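PDB 5ZB2: DNA repair protein RAD7 from Saccharomyces cerevisiae, which works within the global genome repair complex to promote nucleotide excision repair, removing damage caused by UV light, bulky adducts or cross-linking agents from nontranscribing DNA. Local coordinates for residues A[261-264]-A[265-269]; A[311-314]-A[315-319]. All coordinates share one frame; numbering follows the deposited sequence.

Contact 1 (A[261-264]-A[265-269])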
loop_
_atom_site.group_PDB
_atom_site.type_symbol
_atom_site.label_atom_id
_atom_site.label_comp_id
_atom_site.label_asym_id
_atom_site.label_seq_id
_atom_site.Cartn_x
_atom_site.Cartn_y
_atom_site.Cartn_z
ATOM N N PHE A 261 6.546 -38.932 -31.734
ATOM C CA PHE A 261 5.421 -38.020 -31.580
ATOM C C PHE A 261 5.667 -36.604 -32.083
ATOM O O PHE A 261 4.762 -35.770 -31.971
ATOM C CB PHE A 261 5.006 -37.957 -30.106
ATOM C CG PHE A 261 4.598 -39.286 -29.538
ATOM C CD1 PHE A 261 3.490 -39.955 -30.033
ATOM C CD2 PHE A 261 5.314 -39.859 -28.504
ATOM C CE1 PHE A 261 3.112 -41.178 -29.508
ATOM C CE2 PHE A 261 4.938 -41.079 -27.976
ATOM C CZ PHE A 261 3.837 -41.738 -28.477
ATOM N N ILE A 262 6.837 -36.302 -32.635
ATOM C CA ILE A 262 7.069 -34.992 -33.244
ATOM C C ILE A 262 6.776 -35.116 -34.735
ATOM O O ILE A 262 7.353 -35.987 -35.402
ATOM C CB ILE A 262 8.504 -34.492 -33.004
ATOM C CG1 ILE A 262 8.784 -34.308 -31.509
ATOM C CG2 ILE A 262 8.756 -33.191 -33.762
ATOM C CD1 ILE A 262 7.994 -33.183 -30.847
ATOM N N PRO A 263 5.908 -34.280 -35.305
ATOM C CA PRO A 263 5.592 -34.416 -36.732
ATOM C C PRO A 263 6.775 -34.052 -37.613
ATOM O O PRO A 263 7.621 -33.228 -37.252
ATOM C CB PRO A 263 4.430 -33.440 -36.935
ATOM C CG PRO A 263 4.609 -32.420 -35.867
ATOM C CD PRO A 263 5.183 -33.156 -34.688
ATOM N N GLU A 264 6.814 -34.677 -38.794
ATOM C CA GLU A 264 7.909 -34.440 -39.729
ATOM C C GLU A 264 7.982 -32.970 -40.119
ATOM O O GLU A 264 9.076 -32.410 -40.260
ATOM C CB GLU A 264 7.740 -35.319 -40.970
ATOM C CG GLU A 264 7.460 -36.782 -40.657
ATOM C CD GLU A 264 7.563 -37.678 -41.879
ATOM O OE1 GLU A 264 8.585 -38.382 -42.017
ATOM O OE2 GLU A 264 6.623 -37.673 -42.703
ATOM N N LYS A 265 6.827 -32.332 -40.309
ATOM C CA LYS A 265 6.749 -30.880 -40.447
ATOM C C LYS A 265 6.790 -30.310 -39.034
ATOM O O LYS A 265 5.773 -29.954 -38.434
ATOM C CB LYS A 265 5.486 -30.463 -41.192
ATOM C CG LYS A 265 5.186 -31.280 -42.439
ATOM C CD LYS A 265 6.310 -31.197 -43.455
ATOM C CE LYS A 265 6.006 -32.040 -44.682
ATOM N NZ LYS A 265 7.119 -32.008 -45.667
ATOM N N CYS A 266 7.996 -30.249 -38.488
ATOM C CA CYS A 266 8.161 -29.954 -37.071
ATOM C C CYS A 266 8.025 -28.457 -36.817
ATOM O O CYS A 266 8.780 -27.670 -37.394
ATOM C CB CYS A 266 9.517 -30.441 -36.589
ATOM S SG CYS A 266 9.790 -30.106 -34.857
ATOM N N PRO A 267 7.091 -28.021 -35.965
ATOM C CA PRO A 267 6.958 -26.591 -35.668
ATOM C C PRO A 267 7.901 -26.072 -34.594
ATOM O O PRO A 267 7.753 -24.917 -34.184
ATOM C CB PRO A 267 5.500 -26.490 -35.194
ATOM C CG PRO A 267 5.259 -27.799 -34.523
ATOM C CD PRO A 267 6.037 -28.817 -35.311
ATOM N N LEU A 268 8.857 -26.871 -34.125
ATOM C CA LEU A 268 9.714 -26.438 -33.026
ATOM C C LEU A 268 10.500 -25.191 -33.407
ATOM O O LEU A 268 11.167 -25.147 -34.445
ATOM C CB LEU A 268 10.674 -27.556 -32.622
ATOM C CG LEU A 268 10.090 -28.722 -31.820
ATOM C CD1 LEU A 268 11.176 -29.755 -31.580
ATOM C CD2 LEU A 268 9.499 -28.250 -30.495
ATOM N N GLU A 269 10.415 -24.174 -32.554
ATOM C CA GLU A 269 11.206 -22.965 -32.702
ATOM C C GLU A 269 12.326 -22.866 -31.682
ATOM O O GLU A 269 13.322 -22.186 -31.947
ATOM C CB GLU A 269 10.303 -21.728 -32.587
ATOM C CG GLU A 269 9.002 -21.858 -33.377
ATOM C CD GLU A 269 8.084 -20.665 -33.215
ATOM O OE1 GLU A 269 7.358 -20.346 -34.177
ATOM O OE2 GLU A 269 8.085 -20.048 -32.128
#

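Contact 2 (A[311-314]-A[315-319])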
loop_
_atom_site.group_PDB
_atom_site.type_symbol
_atom_site.label_atom_id
_atom_site.label_comp_id
_atom_site.label_asym_id
_atom_site.label_seq_id
_atom_site.Cartn_x
_atom_site.Cartn_y
_atom_site.Cartn_z
ATOM N N ALA A 311 25.315 -35.485 -35.242
ATOM C CA ALA A 311 24.145 -34.852 -34.646
ATOM C C ALA A 311 23.983 -33.421 -35.151
ATOM O O ALA A 311 22.879 -33.002 -35.526
ATOM C CB ALA A 311 24.256 -34.878 -33.124
ATOM N N ILE A 312 25.081 -32.662 -35.185
ATOM C CA ILE A 312 25.018 -31.263 -35.599
ATOM C C ILE A 312 24.806 -31.154 -37.103
ATOM O O ILE A 312 24.077 -30.273 -37.578
ATOM C CB ILE A 312 26.297 -30.522 -35.162
ATOM C CG1 ILE A 312 26.541 -30.699 -33.658
ATOM C CG2 ILE A 312 26.213 -29.040 -35.519
ATOM C CD1 ILE A 312 25.373 -30.305 -32.783
ATOM N N ILE A 313 25.447 -32.032 -37.878
ATOM C CA ILE A 313 25.296 -31.992 -39.330
ATOM C C ILE A 313 23.856 -32.302 -39.715
ATOM O O ILE A 313 23.239 -31.582 -40.509
ATOM C CB ILE A 313 26.287 -32.963 -40.001
ATOM C CG1 ILE A 313 27.725 -32.498 -39.749
ATOM C CG2 ILE A 313 26.015 -33.072 -41.503
ATOM C CD1 ILE A 313 28.791 -33.439 -40.280
ATOM N N GLU A 314 23.298 -33.381 -39.161
ATOM C CA GLU A 314 21.911 -33.725 -39.460
ATOM C C GLU A 314 20.969 -32.593 -39.067
ATOM O O GLU A 314 19.977 -32.335 -39.760
ATOM C CB GLU A 314 21.522 -35.019 -38.744
ATOM C CG GLU A 314 22.220 -36.275 -39.266
ATOM C CD GLU A 314 21.817 -36.640 -40.691
ATOM O OE1 GLU A 314 20.843 -36.056 -41.214
ATOM O OE2 GLU A 314 22.478 -37.514 -41.289
ATOM N N LEU A 315 21.261 -31.906 -37.960
ATOM C CA LEU A 315 20.444 -30.765 -37.557
ATOM C C LEU A 315 20.461 -29.677 -38.626
ATOM O O LEU A 315 19.407 -29.199 -39.062
ATOM C CB LEU A 315 20.940 -30.210 -36.218
ATOM C CG LEU A 315 20.307 -28.896 -35.740
ATOM C CD1 LEU A 315 18.825 -29.069 -35.457
ATOM C CD2 LEU A 315 21.026 -28.365 -34.506
ATOM N N LEU A 316 21.656 -29.273 -39.061
ATOM C CA LEU A 316 21.772 -28.177 -40.019
ATOM C C LEU A 316 21.183 -28.549 -41.376
ATOM O O LEU A 316 20.484 -27.741 -41.997
ATOM C CB LEU A 316 23.238 -27.775 -40.169
ATOM C CG LEU A 316 23.936 -27.304 -38.892
ATOM C CD1 LEU A 316 25.431 -27.242 -39.112
ATOM C CD2 LEU A 316 23.404 -25.950 -38.447
ATOM N N LEU A 317 21.452 -29.764 -41.853
ATOM C CA LEU A 317 21.022 -30.166 -43.187
ATOM C C LEU A 317 19.534 -30.485 -43.280
ATOM O O LEU A 317 19.034 -30.679 -44.392
ATOM C CB LEU A 317 21.831 -31.380 -43.652
ATOM C CG LEU A 317 23.156 -31.069 -44.356
ATOM C CD1 LEU A 317 24.020 -30.134 -43.527
ATOM C CD2 LEU A 317 23.912 -32.355 -44.662
ATOM N N ASN A 318 18.813 -30.544 -42.162
ATOM C CA ASN A 318 17.390 -30.870 -42.169
ATOM C C ASN A 318 16.529 -29.657 -41.825
ATOM O O ASN A 318 15.494 -29.777 -41.166
ATOM C CB ASN A 318 17.100 -32.031 -41.220
ATOM C CG ASN A 318 17.479 -33.381 -41.819
ATOM O OD1 ASN A 318 16.666 -34.032 -42.474
ATOM N ND2 ASN A 318 18.720 -33.802 -41.600
ATOM N N GLY A 319 16.951 -28.467 -42.270
ATOM C CA GLY A 319 16.146 -27.262 -42.213
ATOM C C GLY A 319 16.674 -26.199 -41.267
ATOM O O GLY A 319 16.525 -25.003 -41.550
#

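Contact 1 (A[261-264]-A[265-269])
I262 and C266 face each other across the bend of a short loop, with the methyl CG2 of I262 3.4 Å from SG of C266. SG of C266 is anti to its own N (chi1 180°), and the methyl CG2 of I262 is likewise anti to its N, which leaves the two facing each other; both residues are buried. The sulfur has a second role. The amide N of L268 donates to SG of C266 at 3.4 Å, with the hydrogen well aligned (161°), so one thiol packs against the isoleucine methyl and also accepts a bond from the backbone just beyond P267.

The prolines make a separate apolar contact. Their rings cross at about a right angle, and CG of P263 meets CD of P267 at 3.9 Å. The same CG lies 3.7 Å from O of K265, so the P263 ring borders on the backbone of the bend as well as on the second proline. Between the prolines the chain folds back through an inverse gamma turn centred on K265. Its bond, from N of C266 to O of E264, is 3.0 Å long but weak because it is strongly bent. The side chains of E264 and K265 lie at the exposed outside of the bend.

This loop carries the chain from helix 251-261 to strand 270-272 in the leucine-rich-repeat part of Rad7, and its Cys-Pro-Leu run, C266 to L268, is consistent with the cysteine-containing class of such repeats. I262 packs on F287 of helix 281-290 and C266 on L293. The backbones of E264 and C266 both bond to E292, while L268 turns to L238, just ahead of strand 240-244.

Contact 2 (A[311-314]-A[315-319])
The amide of N318 lies alongside the side chain of E314, one helical turn earlier, and makes its main bond to the backbone. ND2 of N318 reaches O of E314 at 2.7 Å, nearly straight (160°), in the carbonyl plane and on a lone pair. A weak second bond from the same ND2 goes to OE1 of E314 at 3.1 Å. The glutamate bends at chi2 (-66°), which brings its carboxylate back beside the amide, the two planes 36° apart. Replacing N318 with an alanine would probably leave the E314 carbonyl without this donor near the helix end and the carboxylate less held in its rotation.

I312, L315 and L316 are all buried: CG of L316 sits 3.2 Å from O of I312, whose CG2 lies beside CD1 of the same leucine at 4.1 Å. The solvent side is open, although its methyls touch. There I313, partly exposed, and L317, exposed, run side by side, meeting through CG2 and CD2 at 3.9 Å.

Within helix 309-320, L315 packs on F288 of helix 281-290 and on L293 and L296, E314 also touches F288, and I312 turns to L329 and L335 beyond strand 326-328.

Overall arrangement
Coming from the N terminus, the chain leaves helix 251-261 and closes contact 1 in the loop that leads into strand 270-272. It then runs through helix 281-290 and strand 298-300 before contact 2 forms along helix 309-320, over somewhat more than two turns. The two are in series, neither nested nor crossed, with centres about 14 Å apart and nearest atoms about 7 Å apart. What links them is the part of the solenoid between: helix 281-290 presents F287 to contact 1 and F288 to contact 2, and L293 in the loop after it is packed by C266 and by L315. Together they tie successive layers of the leucine-rich-repeat array to the same intervening helix and loop.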